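Pap fimbrial major pilin protein (Escherichia coli, PDB 2UY6) polymerizes into the thick right-handed helical rod of the P pilus, a surface fibre that enables Escherichia coli to colonize the epithelium of specific host organs. Local coordinates at residues I63-G68 / K74-L79; N129-T134 / A156-T161. The protein carries 2 engineered substitutions. All coordinates share one frame; numbering follows the deposited sequence.

Contact 1: residues I63-G68 / K74-L79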
loop_
_atom_site.group_PDB
_atom_site.type_symbol
_atom_site.label_atom_id
_atom_site.label_comp_id
_atom_site.label_asym_id
_atom_site.label_seq_id
_atom_site.Cartn_x
_atom_site.Cartn_y
_atom_site.Cartn_z
ATOM N N ILE B 63 -0.553 -9.610 -5.172
ATOM C CA ILE B 63 -0.553 -9.800 -6.617
ATOM C C ILE B 63 -1.917 -10.176 -7.183
ATOM O O ILE B 63 -2.071 -10.335 -8.395
ATOM C CB ILE B 63 0.483 -10.876 -7.026
ATOM N N THR B 64 -2.904 -10.309 -6.301
ATOM C CA THR B 64 -4.262 -10.675 -6.704
ATOM C C THR B 64 -4.952 -9.539 -7.437
ATOM O O THR B 64 -6.122 -9.255 -7.190
ATOM C CB THR B 64 -5.130 -11.041 -5.481
ATOM O OG1 THR B 64 -5.181 -9.920 -4.586
ATOM C CG2 THR B 64 -4.552 -12.252 -4.752
ATOM N N ALA B 65 -4.220 -8.883 -8.328
ATOM C CA ALA B 65 -4.760 -7.775 -9.096
ATOM C C ALA B 65 -4.149 -7.804 -10.492
ATOM O O ALA B 65 -4.621 -7.130 -11.408
ATOM C CB ALA B 65 -4.440 -6.462 -8.402
ATOM N N PHE B 66 -3.089 -8.595 -10.638
ATOM C CA PHE B 66 -2.400 -8.747 -11.915
ATOM C C PHE B 66 -2.608 -10.180 -12.399
ATOM O O PHE B 66 -2.154 -10.557 -13.478
ATOM C CB PHE B 66 -0.891 -8.496 -11.765
ATOM C CG PHE B 66 -0.536 -7.145 -11.203
ATOM C CD1 PHE B 66 -0.575 -6.912 -9.836
ATOM C CD2 PHE B 66 -0.135 -6.112 -12.045
ATOM C CE1 PHE B 66 -0.216 -5.676 -9.314
ATOM C CE2 PHE B 66 0.224 -4.878 -11.535
ATOM C CZ PHE B 66 0.184 -4.658 -10.167
ATOM N N LYS B 67 -3.296 -10.976 -11.590
ATOM C CA LYS B 67 -3.546 -12.370 -11.923
ATOM C C LYS B 67 -4.447 -12.564 -13.131
ATOM O O LYS B 67 -5.160 -11.654 -13.547
ATOM C CB LYS B 67 -4.143 -13.099 -10.713
ATOM C CG LYS B 67 -3.181 -13.233 -9.543
ATOM C CD LYS B 67 -3.732 -14.135 -8.451
ATOM C CE LYS B 67 -2.673 -14.402 -7.383
ATOM N NZ LYS B 67 -3.172 -15.283 -6.284
ATOM N N GLY B 68 -4.389 -13.765 -13.697
ATOM C CA GLY B 68 -5.215 -14.102 -14.842
ATOM C C GLY B 68 -6.121 -15.273 -14.487
ATOM O O GLY B 68 -5.762 -16.100 -13.641
ATOM N N LYS B 74 -11.147 -7.997 -14.498
ATOM C CA LYS B 74 -10.833 -6.572 -14.434
ATOM C C LYS B 74 -9.574 -6.319 -13.608
ATOM O O LYS B 74 -9.001 -7.244 -13.025
ATOM C CB LYS B 74 -12.008 -5.800 -13.839
ATOM N N GLY B 75 -9.151 -5.058 -13.568
ATOM C CA GLY B 75 -7.962 -4.689 -12.816
ATOM C C GLY B 75 -8.064 -3.285 -12.246
ATOM O O GLY B 75 -8.521 -2.355 -12.920
ATOM N N THR B 76 -7.643 -3.132 -10.994
ATOM C CA THR B 76 -7.685 -1.840 -10.325
ATOM C C THR B 76 -6.335 -1.140 -10.410
ATOM O O THR B 76 -6.116 -0.109 -9.772
ATOM C CB THR B 76 -8.070 -1.995 -8.854
ATOM O OG1 THR B 76 -7.347 -3.097 -8.292
ATOM C CG2 THR B 76 -9.557 -2.243 -8.720
ATOM N N VAL B 77 -5.428 -1.714 -11.192
ATOM C CA VAL B 77 -4.109 -1.130 -11.383
ATOM C C VAL B 77 -3.791 -1.101 -12.877
ATOM O O VAL B 77 -3.605 -2.150 -13.491
ATOM C CB VAL B 77 -3.013 -1.947 -10.657
ATOM C CG1 VAL B 77 -1.692 -1.195 -10.676
ATOM C CG2 VAL B 77 -3.439 -2.226 -9.237
ATOM N N LYS B 78 -3.751 0.095 -13.461
ATOM C CA LYS B 78 -3.426 0.231 -14.875
ATOM C C LYS B 78 -1.920 0.071 -15.024
ATOM O O LYS B 78 -1.144 0.551 -14.200
ATOM C CB LYS B 78 -3.867 1.587 -15.400
ATOM N N LEU B 79 -1.511 -0.609 -16.084
ATOM C CA LEU B 79 -0.101 -0.866 -16.322
ATOM C C LEU B 79 0.312 -0.335 -17.690
ATOM O O LEU B 79 -0.408 -0.514 -18.671
ATOM C CB LEU B 79 0.132 -2.370 -16.217
ATOM C CG LEU B 79 1.531 -2.938 -16.400
ATOM C CD1 LEU B 79 1.540 -4.381 -15.924
ATOM C CD2 LEU B 79 1.937 -2.849 -17.859
#
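Val-77 divides its two methyl groups between Phe-66 and Ala-65, at the point where a loop of the immunoglobulin-like pilin domain meets the start of strand 77-86. The first branch, Val-77 CG1, lies anti to the backbone N (chi1 -171°) and reaches the far end of the aromatic ring, 4.0 Å from Phe-66 CZ. It approaches the ring at a slant. The second branch, Val-77 CG2, faces the loop methyl at 4.4 Å from Ala-65 CB.

Phe-66 arrives by a different route. Its side chain does not leave the backbone toward the strand, but a chi1 of -57° sets CG beside the backbone N and carries the ring tip to Val-77. Beyond this pair the ring also packs on Leu-160 of strand 153-162, on Leu-124, and on Cys-22, which is disulfide-bonded to Cys-61. The loop is folded back by a turn in which Phe-66 N donates a 3.0 Å hydrogen bond to Ile-63 O.

No hydrogen bond joins the two segments, and the interaction is mainly apolar. The polar end of Thr-76 is engaged elsewhere, by a basic side chain on the chain of another protein. Closer to the surface the backbones draw together, with Ala-65 O 4.4 Å from Gly-75 CA.

Contact 2: residues N129-T134 / A156-T161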
loop_
_atom_site.group_PDB
_atom_site.type_symbol
_atom_site.label_atom_id
_atom_site.label_comp_id
_atom_site.label_asym_id
_atom_site.label_seq_id
_atom_site.Cartn_x
_atom_site.Cartn_y
_atom_site.Cartn_z
ATOM N N ASN B 129 4.524 -14.529 -9.388
ATOM C CA ASN B 129 4.453 -13.098 -9.110
ATOM C C ASN B 129 5.395 -12.347 -10.053
ATOM O O ASN B 129 5.818 -11.222 -9.773
ATOM C CB ASN B 129 4.841 -12.824 -7.657
ATOM C CG ASN B 129 6.272 -13.205 -7.362
ATOM O OD1 ASN B 129 6.681 -14.342 -7.592
ATOM N ND2 ASN B 129 7.048 -12.256 -6.855
ATOM N N VAL B 130 5.718 -12.987 -11.171
ATOM C CA VAL B 130 6.606 -12.404 -12.165
ATOM C C VAL B 130 5.866 -12.205 -13.475
ATOM O O VAL B 130 5.215 -13.128 -13.976
ATOM C CB VAL B 130 7.823 -13.323 -12.447
ATOM C CG1 VAL B 130 8.713 -12.707 -13.527
ATOM C CG2 VAL B 130 8.614 -13.554 -11.175
ATOM N N LEU B 131 5.946 -10.996 -14.015
ATOM C CA LEU B 131 5.323 -10.702 -15.299
ATOM C C LEU B 131 6.423 -11.045 -16.303
ATOM O O LEU B 131 7.577 -10.640 -16.124
ATOM C CB LEU B 131 4.947 -9.223 -15.389
ATOM C CG LEU B 131 3.895 -8.744 -14.381
ATOM C CD1 LEU B 131 3.958 -7.228 -14.237
ATOM C CD2 LEU B 131 2.520 -9.188 -14.827
ATOM N N HIS B 132 6.078 -11.804 -17.339
ATOM C CA HIS B 132 7.061 -12.225 -18.338
ATOM C C HIS B 132 6.919 -11.499 -19.670
ATOM O O HIS B 132 5.825 -11.408 -20.223
ATOM C CB HIS B 132 6.945 -13.734 -18.596
ATOM C CG HIS B 132 7.002 -14.579 -17.356
ATOM N ND1 HIS B 132 8.173 -14.827 -16.670
ATOM C CD2 HIS B 132 6.033 -15.263 -16.699
ATOM C CE1 HIS B 132 7.925 -15.629 -15.649
ATOM N NE2 HIS B 132 6.634 -15.909 -15.644
ATOM N N TYR B 133 8.038 -10.985 -20.171
ATOM C CA TYR B 133 8.089 -10.295 -21.460
ATOM C C TYR B 133 9.370 -10.740 -22.167
ATOM O O TYR B 133 10.237 -11.375 -21.566
ATOM C CB TYR B 133 8.171 -8.770 -21.298
ATOM C CG TYR B 133 7.008 -8.094 -20.608
ATOM C CD1 TYR B 133 6.969 -7.958 -19.216
ATOM C CD2 TYR B 133 5.950 -7.574 -21.348
ATOM C CE1 TYR B 133 5.900 -7.317 -18.583
ATOM C CE2 TYR B 133 4.883 -6.936 -20.727
ATOM C CZ TYR B 133 4.863 -6.813 -19.348
ATOM O OH TYR B 133 3.794 -6.196 -18.753
ATOM N N THR B 134 9.480 -10.419 -23.448
ATOM C CA THR B 134 10.690 -10.727 -24.202
ATOM C C THR B 134 11.026 -9.466 -24.970
ATOM O O THR B 134 10.138 -8.726 -25.390
ATOM C CB THR B 134 10.512 -11.891 -25.192
ATOM O OG1 THR B 134 9.212 -11.823 -25.780
ATOM C CG2 THR B 134 10.705 -13.221 -24.495
ATOM N N ALA B 156 13.182 2.222 -20.025
ATOM C CA ALA B 156 11.745 2.264 -20.221
ATOM C C ALA B 156 11.079 2.445 -18.861
ATOM O O ALA B 156 11.512 1.849 -17.874
ATOM C CB ALA B 156 11.277 0.974 -20.880
ATOM N N ASN B 157 10.045 3.279 -18.792
ATOM C CA ASN B 157 9.346 3.478 -17.520
ATOM C C ASN B 157 8.169 2.536 -17.393
ATOM O O ASN B 157 7.251 2.574 -18.212
ATOM C CB ASN B 157 8.830 4.910 -17.366
ATOM C CG ASN B 157 9.929 5.889 -17.038
ATOM O OD1 ASN B 157 10.734 5.662 -16.123
ATOM N ND2 ASN B 157 9.975 6.992 -17.780
ATOM N N PHE B 158 8.216 1.687 -16.371
ATOM C CA PHE B 158 7.149 0.739 -16.091
ATOM C C PHE B 158 6.219 1.476 -15.138
ATOM O O PHE B 158 6.523 1.631 -13.954
ATOM C CB PHE B 158 7.722 -0.507 -15.415
ATOM C CG PHE B 158 6.714 -1.596 -15.189
ATOM C CD1 PHE B 158 6.012 -2.146 -16.256
ATOM C CD2 PHE B 158 6.478 -2.084 -13.914
ATOM C CE1 PHE B 158 5.087 -3.174 -16.051
ATOM C CE2 PHE B 158 5.558 -3.112 -13.701
ATOM C CZ PHE B 158 4.862 -3.658 -14.772
ATOM N N ASN B 159 5.084 1.926 -15.657
ATOM C CA ASN B 159 4.138 2.698 -14.861
ATOM C C ASN B 159 2.913 1.948 -14.337
ATOM O O ASN B 159 2.135 1.377 -15.107
ATOM C CB ASN B 159 3.690 3.909 -15.680
ATOM C CG ASN B 159 4.811 4.464 -16.558
ATOM O OD1 ASN B 159 5.898 4.789 -16.069
ATOM N ND2 ASN B 159 4.551 4.570 -17.863
ATOM N N LEU B 160 2.754 1.959 -13.016
ATOM C CA LEU B 160 1.621 1.325 -12.348
ATOM C C LEU B 160 0.768 2.435 -11.738
ATOM O O LEU B 160 1.211 3.137 -10.820
ATOM C CB LEU B 160 2.108 0.387 -11.240
ATOM C CG LEU B 160 2.977 -0.778 -11.715
ATOM C CD1 LEU B 160 3.361 -1.669 -10.540
ATOM C CD2 LEU B 160 2.206 -1.568 -12.767
ATOM N N THR B 161 -0.446 2.607 -12.254
ATOM C CA THR B 161 -1.331 3.648 -11.759
ATOM C C THR B 161 -2.533 3.022 -11.067
ATOM O O THR B 161 -3.399 2.434 -11.712
ATOM C CB THR B 161 -1.815 4.560 -12.903
ATOM O OG1 THR B 161 -0.683 5.124 -13.576
ATOM C CG2 THR B 161 -2.673 5.685 -12.360
#
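The strand segments carrying Leu-131 and Phe-158 face each other across the domain interior, their nearest CA atoms, those of Leu-131 and Phe-158, 11.6 Å apart, and run in broadly opposite senses without exchanging a hydrogen bond. This is the layered packing of a beta sandwich: Leu-131 and Tyr-133 point inward from one sheet, and Phe-158 from the other. Phe-158 has CG anti to its amide nitrogen (chi1 -175°), which extends the ring across the gap until Phe-158 CZ stands 3.7 Å from Leu-131 CD1. That methyl meets the ring end at a slant. Tyr-133 comes in more loosely, also at a slant, with Tyr-133 OH 4.3 Å from Phe-158 CE1.

Leu-79 of strand 77-86 packs beside both Phe-158 and Tyr-133, and Phe-81 of the same strand joins the inner aromatic group, edge-to-face with Tyr-133 and with its plane at about 55° to Phe-158. Strand 130-139 is flanked by strands 52-59 and 101-106. Strand 153-162 pairs with 77-86 and also, in parallel, with a strand of another protein, consistent with the donor-strand complementation known for chaperone-bound pilins.

Overall arrangement
Beyond the N-terminal strand 11-18, the chain passes through strand 52-59 into the loop that contact 1 closes; residues 70-73 of that short connection are not modelled. Strand 77-86 then leads on, and contact 2 opens only at strand 130-139, closing through strand 153-162 near the C terminus. The two loops therefore follow in series, neither enclosing the other; the centres of contact 1 and contact 2 lie about 12 Å apart. Strands 77-86 and 153-162 are neighbours, and they join the contacts: Lys-78 O lies 2.9 Å from Thr-161 N, a probable hydrogen bond, and Leu-79 CG packs 3.6 Å from Phe-158 CE1. Contact 1 fastens a loop to this sheet, whereas contact 2 ties the sheet to the facing one.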